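Local coordinates for acyl-CoA thioesterase II TesB2 (Mycobacterium marinum, PDB 3U0A), which probably hydrolyses fatty acyl-CoA thioesters to free fatty acids and coenzyme A, as a member of the C/M/P thioester hydrolase family, at residues 170-184 with 232-244. Sequence-based numbering, arbitrary orientation.
Sequences SQQQVWFRHRDPLPD and RADEWLLYDQSSP. With SO4 (sulfate ion), chain C.
Trp-175 and Leu-238 face each other as a non-hydrogen-bonded pair of two antiparallel strands: Leu-238 CB sits over the six-membered ring of Trp-175, 3.6 Å from its centroid. On the other face Phe-176 has its CG between backbone N and carbonyl carbon (chi1 63°), which swings the ring across the neighbouring strand, over Leu-237 CB and with its edge at Tyr-239 CB. Paired backbone bonds join Phe-176 to Leu-237, Val-174 to Tyr-239 and Gln-172 to Gln-241. Beside the last pair, Gln-172 NE2 donates to Gln-241 OE1 (3.0 Å) in its own amide plane; Gln-173 NE2 instead meets Asp-240 OD1 (2.8 Å) from above the carboxylate plane.

The solvent side is polar. Partly exposed Arg-177 lays its guanidinium over the buried Trp-236 indole, planes 19° apart, and turns its edge to a sulfate, probably from the crystallisation liquor. Further along, Arg-232 grips Asp-234 side-on through NE and NH2, reaches exposed Asp-184 OD1 with NH1 (2.9 Å), and donates to Leu-182 O. Asp-234 OD2 also accepts from Leu-182 N (2.9 Å).

In this hotdog-family domain, helix 186-200 packs on Phe-176 and Gln-241, while strands 152-156 and 250-259 flank the pair.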
loop_
_atom_site.group_PDB
_atom_site.type_symbol
_atom_site.label_atom_id
_atom_site.label_comp_id
_atom_site.label_asym_id
_atom_site.label_seq_id
_atom_site.Cartn_x
_atom_site.Cartn_y
_atom_site.Cartn_z
ATOM N N SER A 170 -19.016 2.072 -1.997
ATOM C CA SER A 170 -18.993 0.991 -1.061
ATOM C C SER A 170 -18.187 1.361 0.163
ATOM O O SER A 170 -16.959 1.290 0.155
ATOM C CB SER A 170 -18.381 -0.220 -1.763
ATOM O OG SER A 170 -18.705 -1.424 -1.119
ATOM N N GLN A 171 -18.888 1.755 1.217
ATOM C CA GLN A 171 -18.269 2.174 2.474
ATOM C C GLN A 171 -18.746 1.249 3.553
ATOM O O GLN A 171 -19.862 0.717 3.503
ATOM C CB GLN A 171 -18.671 3.625 2.888
ATOM C CG GLN A 171 -17.982 4.730 2.103
ATOM C CD GLN A 171 -18.613 6.093 2.339
ATOM O OE1 GLN A 171 -19.269 6.647 1.451
ATOM N NE2 GLN A 171 -18.415 6.644 3.533
ATOM N N GLN A 172 -17.908 1.090 4.557
ATOM C CA GLN A 172 -18.322 0.385 5.739
ATOM C C GLN A 172 -17.572 0.903 6.954
ATOM O O GLN A 172 -16.394 1.199 6.867
ATOM C CB GLN A 172 -18.112 -1.098 5.546
ATOM C CG GLN A 172 -18.185 -1.873 6.832
ATOM C CD GLN A 172 -18.373 -3.350 6.604
ATOM O OE1 GLN A 172 -19.501 -3.819 6.677
ATOM N NE2 GLN A 172 -17.286 -4.093 6.309
ATOM N N GLN A 173 -18.281 1.034 8.074
ATOM C CA GLN A 173 -17.677 1.447 9.333
ATOM C C GLN A 173 -17.896 0.416 10.417
ATOM O O GLN A 173 -19.032 -0.009 10.652
ATOM C CB GLN A 173 -18.197 2.822 9.744
ATOM C CG GLN A 173 -17.466 3.921 8.994
ATOM C CD GLN A 173 -18.186 5.245 9.010
ATOM O OE1 GLN A 173 -19.317 5.345 9.501
ATOM N NE2 GLN A 173 -17.535 6.280 8.485
ATOM N N VAL A 174 -16.794 0.017 11.062
ATOM C CA VAL A 174 -16.814 -0.952 12.155
ATOM C C VAL A 174 -16.035 -0.467 13.373
ATOM O O VAL A 174 -14.897 -0.016 13.248
ATOM C CB VAL A 174 -16.213 -2.304 11.721
ATOM C CG1 VAL A 174 -16.540 -3.360 12.760
ATOM C CG2 VAL A 174 -16.758 -2.722 10.368
ATOM N N TRP A 175 -16.636 -0.577 14.551
ATOM C CA TRP A 175 -15.911 -0.345 15.797
ATOM C C TRP A 175 -15.452 -1.647 16.360
ATOM O O TRP A 175 -16.191 -2.606 16.406
ATOM C CB TRP A 175 -16.803 0.283 16.832
ATOM C CG TRP A 175 -17.153 1.714 16.629
ATOM C CD1 TRP A 175 -18.284 2.222 16.036
ATOM C CD2 TRP A 175 -16.399 2.877 17.080
ATOM N NE1 TRP A 175 -18.272 3.583 16.063
ATOM C CE2 TRP A 175 -17.167 4.039 16.678
ATOM C CE3 TRP A 175 -15.216 3.058 17.760
ATOM C CZ2 TRP A 175 -16.750 5.323 16.948
ATOM C CZ3 TRP A 175 -14.776 4.352 18.006
ATOM C CH2 TRP A 175 -15.531 5.464 17.612
ATOM N N PHE A 176 -14.228 -1.681 16.840
ATOM C CA PHE A 176 -13.700 -2.901 17.427
ATOM C C PHE A 176 -12.843 -2.605 18.628
ATOM O O PHE A 176 -12.260 -1.530 18.748
ATOM C CB PHE A 176 -12.947 -3.792 16.396
ATOM C CG PHE A 176 -11.694 -3.166 15.787
ATOM C CD1 PHE A 176 -10.406 -3.553 16.196
ATOM C CD2 PHE A 176 -11.782 -2.221 14.747
ATOM C CE1 PHE A 176 -9.259 -3.003 15.601
ATOM C CE2 PHE A 176 -10.623 -1.653 14.173
ATOM C CZ PHE A 176 -9.367 -2.058 14.598
ATOM N N ARG A 177 -12.756 -3.591 19.510
ATOM C CA ARG A 177 -12.057 -3.448 20.758
ATOM C C ARG A 177 -11.804 -4.856 21.303
ATOM O O ARG A 177 -12.710 -5.692 21.302
ATOM C CB ARG A 177 -12.930 -2.622 21.717
ATOM C CG ARG A 177 -12.474 -2.652 23.159
ATOM C CD ARG A 177 -13.346 -1.800 24.080
ATOM N NE ARG A 177 -14.577 -2.440 24.506
ATOM C CZ ARG A 177 -15.388 -1.973 25.459
ATOM N NH1 ARG A 177 -15.109 -0.838 26.111
ATOM N NH2 ARG A 177 -16.498 -2.634 25.761
ATOM N N HIS A 178 -10.582 -5.097 21.774
ATOM C CA HIS A 178 -10.247 -6.305 22.520
ATOM C C HIS A 178 -10.928 -6.221 23.872
ATOM O O HIS A 178 -10.739 -5.250 24.601
ATOM C CB HIS A 178 -8.729 -6.458 22.691
ATOM C CG HIS A 178 -8.301 -7.852 23.137
ATOM N ND1 HIS A 178 -8.124 -8.181 24.434
ATOM C CD2 HIS A 178 -8.049 -9.005 22.412
ATOM C CE1 HIS A 178 -7.767 -9.469 24.529
ATOM N NE2 HIS A 178 -7.726 -9.979 23.304
ATOM N N ARG A 179 -11.735 -7.229 24.200
ATOM C CA ARG A 179 -12.537 -7.254 25.433
ATOM C C ARG A 179 -11.719 -7.106 26.710
ATOM O O ARG A 179 -12.062 -6.346 27.585
ATOM C CB ARG A 179 -13.311 -8.574 25.527
ATOM C CG ARG A 179 -14.783 -8.462 25.208
ATOM C CD ARG A 179 -15.402 -9.779 24.735
ATOM N NE ARG A 179 -16.667 -9.480 24.039
ATOM C CZ ARG A 179 -17.112 -10.054 22.901
ATOM N NH1 ARG A 179 -16.409 -11.012 22.279
ATOM N NH2 ARG A 179 -18.277 -9.666 22.367
ATOM N N ASP A 180 -10.650 -7.876 26.809
ATOM C CA ASP A 180 -9.864 -7.935 28.033
ATOM C C ASP A 180 -8.630 -7.088 27.842
ATOM O O ASP A 180 -8.114 -7.020 26.723
ATOM C CB ASP A 180 -9.393 -9.368 28.344
ATOM C CG ASP A 180 -10.517 -10.306 28.799
ATOM O OD1 ASP A 180 -11.719 -9.919 28.908
ATOM O OD2 ASP A 180 -10.137 -11.468 29.065
ATOM N N PRO A 181 -8.129 -6.488 28.939
ATOM C CA PRO A 181 -6.959 -5.623 28.884
ATOM C C PRO A 181 -5.776 -6.411 28.393
ATOM O O PRO A 181 -5.692 -7.607 28.673
ATOM C CB PRO A 181 -6.729 -5.194 30.346
ATOM C CG PRO A 181 -7.990 -5.511 31.061
ATOM C CD PRO A 181 -8.608 -6.680 30.322
ATOM N N LEU A 182 -4.886 -5.725 27.678
ATOM C CA LEU A 182 -3.733 -6.315 27.051
ATOM C C LEU A 182 -2.469 -5.833 27.748
ATOM O O LEU A 182 -2.443 -4.768 28.340
ATOM C CB LEU A 182 -3.676 -5.860 25.575
ATOM C CG LEU A 182 -4.819 -6.327 24.669
ATOM C CD1 LEU A 182 -5.003 -5.476 23.431
ATOM C CD2 LEU A 182 -4.565 -7.782 24.293
ATOM N N PRO A 183 -1.387 -6.581 27.622
ATOM C CA PRO A 183 -0.084 -6.053 28.008
ATOM C C PRO A 183 0.238 -4.722 27.328
ATOM O O PRO A 183 -0.325 -4.409 26.241
ATOM C CB PRO A 183 0.884 -7.114 27.506
ATOM C CG PRO A 183 0.079 -8.359 27.391
ATOM C CD PRO A 183 -1.331 -7.968 27.147
ATOM N N ASP A 184 1.161 -3.971 27.946
ATOM C CA ASP A 184 1.636 -2.679 27.409
ATOM C C ASP A 184 2.829 -2.842 26.438
ATOM O O ASP A 184 3.854 -2.176 26.602
ATOM C CB ASP A 184 2.064 -1.752 28.554
ATOM C CG ASP A 184 0.937 -1.436 29.488
ATOM O OD1 ASP A 184 -0.216 -1.698 29.077
ATOM O OD2 ASP A 184 1.204 -0.956 30.630
ATOM N N ARG A 232 -4.306 2.002 21.639
ATOM C CA ARG A 232 -4.494 0.778 22.385
ATOM C C ARG A 232 -5.629 -0.064 21.812
ATOM O O ARG A 232 -6.753 0.418 21.675
ATOM C CB ARG A 232 -4.792 1.129 23.828
ATOM C CG ARG A 232 -3.568 1.564 24.626
ATOM C CD ARG A 232 -3.762 1.417 26.133
ATOM N NE ARG A 232 -3.946 0.008 26.528
ATOM C CZ ARG A 232 -2.981 -0.825 26.918
ATOM N NH1 ARG A 232 -1.717 -0.429 26.985
ATOM N NH2 ARG A 232 -3.296 -2.077 27.246
ATOM N N ALA A 233 -5.344 -1.324 21.479
ATOM C CA ALA A 233 -6.350 -2.223 20.927
ATOM C C ALA A 233 -7.334 -2.807 21.929
ATOM O O ALA A 233 -8.228 -3.483 21.517
ATOM C CB ALA A 233 -5.677 -3.333 20.196
ATOM N N ASP A 234 -7.139 -2.586 23.230
ATOM C CA ASP A 234 -8.169 -2.867 24.227
ATOM C C ASP A 234 -9.070 -1.635 24.542
ATOM O O ASP A 234 -9.862 -1.654 25.502
ATOM C CB ASP A 234 -7.560 -3.429 25.526
ATOM C CG ASP A 234 -6.371 -2.616 26.031
ATOM O OD1 ASP A 234 -6.052 -1.565 25.430
ATOM O OD2 ASP A 234 -5.734 -3.061 27.008
ATOM N N GLU A 235 -8.950 -0.591 23.719
ATOM C CA GLU A 235 -9.848 0.570 23.751
ATOM C C GLU A 235 -10.503 0.697 22.390
ATOM O O GLU A 235 -10.004 0.143 21.418
ATOM C CB GLU A 235 -9.068 1.848 24.102
ATOM C CG GLU A 235 -8.765 1.979 25.600
ATOM C CD GLU A 235 -8.017 3.267 25.987
ATOM O OE1 GLU A 235 -7.700 4.129 25.092
ATOM O OE2 GLU A 235 -7.784 3.424 27.225
ATOM N N TRP A 236 -11.616 1.413 22.306
ATOM C CA TRP A 236 -12.325 1.503 21.041
ATOM C C TRP A 236 -11.487 2.099 19.919
ATOM O O TRP A 236 -10.869 3.175 20.075
ATOM C CB TRP A 236 -13.627 2.285 21.192
ATOM C CG TRP A 236 -14.719 1.516 21.916
ATOM C CD1 TRP A 236 -15.263 1.793 23.155
ATOM C CD2 TRP A 236 -15.452 0.331 21.436
ATOM N NE1 TRP A 236 -16.229 0.888 23.467
ATOM C CE2 TRP A 236 -16.391 -0.017 22.491
ATOM C CE3 TRP A 236 -15.408 -0.451 20.281
ATOM C CZ2 TRP A 236 -17.242 -1.111 22.395
ATOM C CZ3 TRP A 236 -16.266 -1.547 20.191
ATOM C CH2 TRP A 236 -17.169 -1.868 21.239
ATOM N N LEU A 237 -11.451 1.364 18.802
ATOM C CA LEU A 237 -10.931 1.829 17.514
ATOM C C LEU A 237 -12.077 1.853 16.489
ATOM O O LEU A 237 -12.858 0.900 16.399
ATOM C CB LEU A 237 -9.834 0.891 17.018
ATOM C CG LEU A 237 -8.649 0.686 17.937
ATOM C CD1 LEU A 237 -7.835 -0.503 17.482
ATOM C CD2 LEU A 237 -7.804 1.964 18.055
ATOM N N LEU A 238 -12.183 2.942 15.734
ATOM C CA LEU A 238 -13.100 2.997 14.610
ATOM C C LEU A 238 -12.377 2.752 13.298
ATOM O O LEU A 238 -11.408 3.440 12.953
ATOM C CB LEU A 238 -13.789 4.332 14.522
ATOM C CG LEU A 238 -14.597 4.657 13.248
ATOM C CD1 LEU A 238 -15.904 3.877 13.208
ATOM C CD2 LEU A 238 -14.874 6.140 13.217
ATOM N N TYR A 239 -12.864 1.750 12.582
ATOM C CA TYR A 239 -12.345 1.433 11.306
ATOM C C TYR A 239 -13.232 2.030 10.246
ATOM O O TYR A 239 -14.322 1.547 9.994
ATOM C CB TYR A 239 -12.315 -0.051 11.087
ATOM C CG TYR A 239 -11.200 -0.472 10.184
ATOM C CD1 TYR A 239 -10.477 0.449 9.402
ATOM C CD2 TYR A 239 -10.860 -1.805 10.091
ATOM C CE1 TYR A 239 -9.423 0.019 8.580
ATOM C CE2 TYR A 239 -9.818 -2.240 9.272
ATOM C CZ TYR A 239 -9.087 -1.353 8.536
ATOM O OH TYR A 239 -8.051 -1.889 7.790
ATOM N N ASP A 240 -12.739 3.065 9.602
ATOM C CA ASP A 240 -13.460 3.673 8.513
ATOM C C ASP A 240 -12.936 3.106 7.180
ATOM O O ASP A 240 -11.794 3.359 6.807
ATOM C CB ASP A 240 -13.320 5.186 8.606
ATOM C CG ASP A 240 -14.114 5.898 7.585
ATOM O OD1 ASP A 240 -15.192 5.425 7.213
ATOM O OD2 ASP A 240 -13.644 6.940 7.153
ATOM N N GLN A 241 -13.795 2.333 6.507
ATOM C CA GLN A 241 -13.405 1.491 5.364
ATOM C C GLN A 241 -14.143 1.876 4.105
ATOM O O GLN A 241 -15.199 2.520 4.154
ATOM C CB GLN A 241 -13.706 0.007 5.606
ATOM C CG GLN A 241 -13.285 -0.540 6.940
ATOM C CD GLN A 241 -13.737 -1.985 7.147
ATOM O OE1 GLN A 241 -14.829 -2.363 6.738
ATOM N NE2 GLN A 241 -12.900 -2.789 7.793
ATOM N N SER A 242 -13.563 1.469 2.979
ATOM C CA SER A 242 -14.195 1.630 1.685
ATOM C C SER A 242 -13.588 0.693 0.652
ATOM O O SER A 242 -12.463 0.237 0.793
ATOM C CB SER A 242 -14.102 3.083 1.199
ATOM O OG SER A 242 -13.123 3.266 0.179
ATOM N N SER A 243 -14.352 0.417 -0.391
ATOM C CA SER A 243 -13.883 -0.339 -1.521
ATOM C C SER A 243 -14.039 0.551 -2.729
ATOM O O SER A 243 -15.104 0.618 -3.307
ATOM C CB SER A 243 -14.688 -1.617 -1.692
ATOM O OG SER A 243 -14.165 -2.398 -2.755
ATOM N N PRO A 244 -12.964 1.258 -3.109
ATOM C CA PRO A 244 -13.133 2.215 -4.187
ATOM C C PRO A 244 -13.352 1.552 -5.537
ATOM O O PRO A 244 -13.793 2.210 -6.466
ATOM C CB PRO A 244 -11.838 3.012 -4.154
ATOM C CG PRO A 244 -10.853 2.130 -3.515
ATOM C CD PRO A 244 -11.601 1.287 -2.547
HETATM S S SO4 C . -17.545 -0.221 28.971
HETATM O O1 SO4 C . -16.704 0.926 28.479
HETATM O O2 SO4 C . -18.910 -0.249 28.339
HETATM O O3 SO4 C . -16.891 -1.548 28.724
HETATM O O4 SO4 C . -17.687 -0.041 30.444
#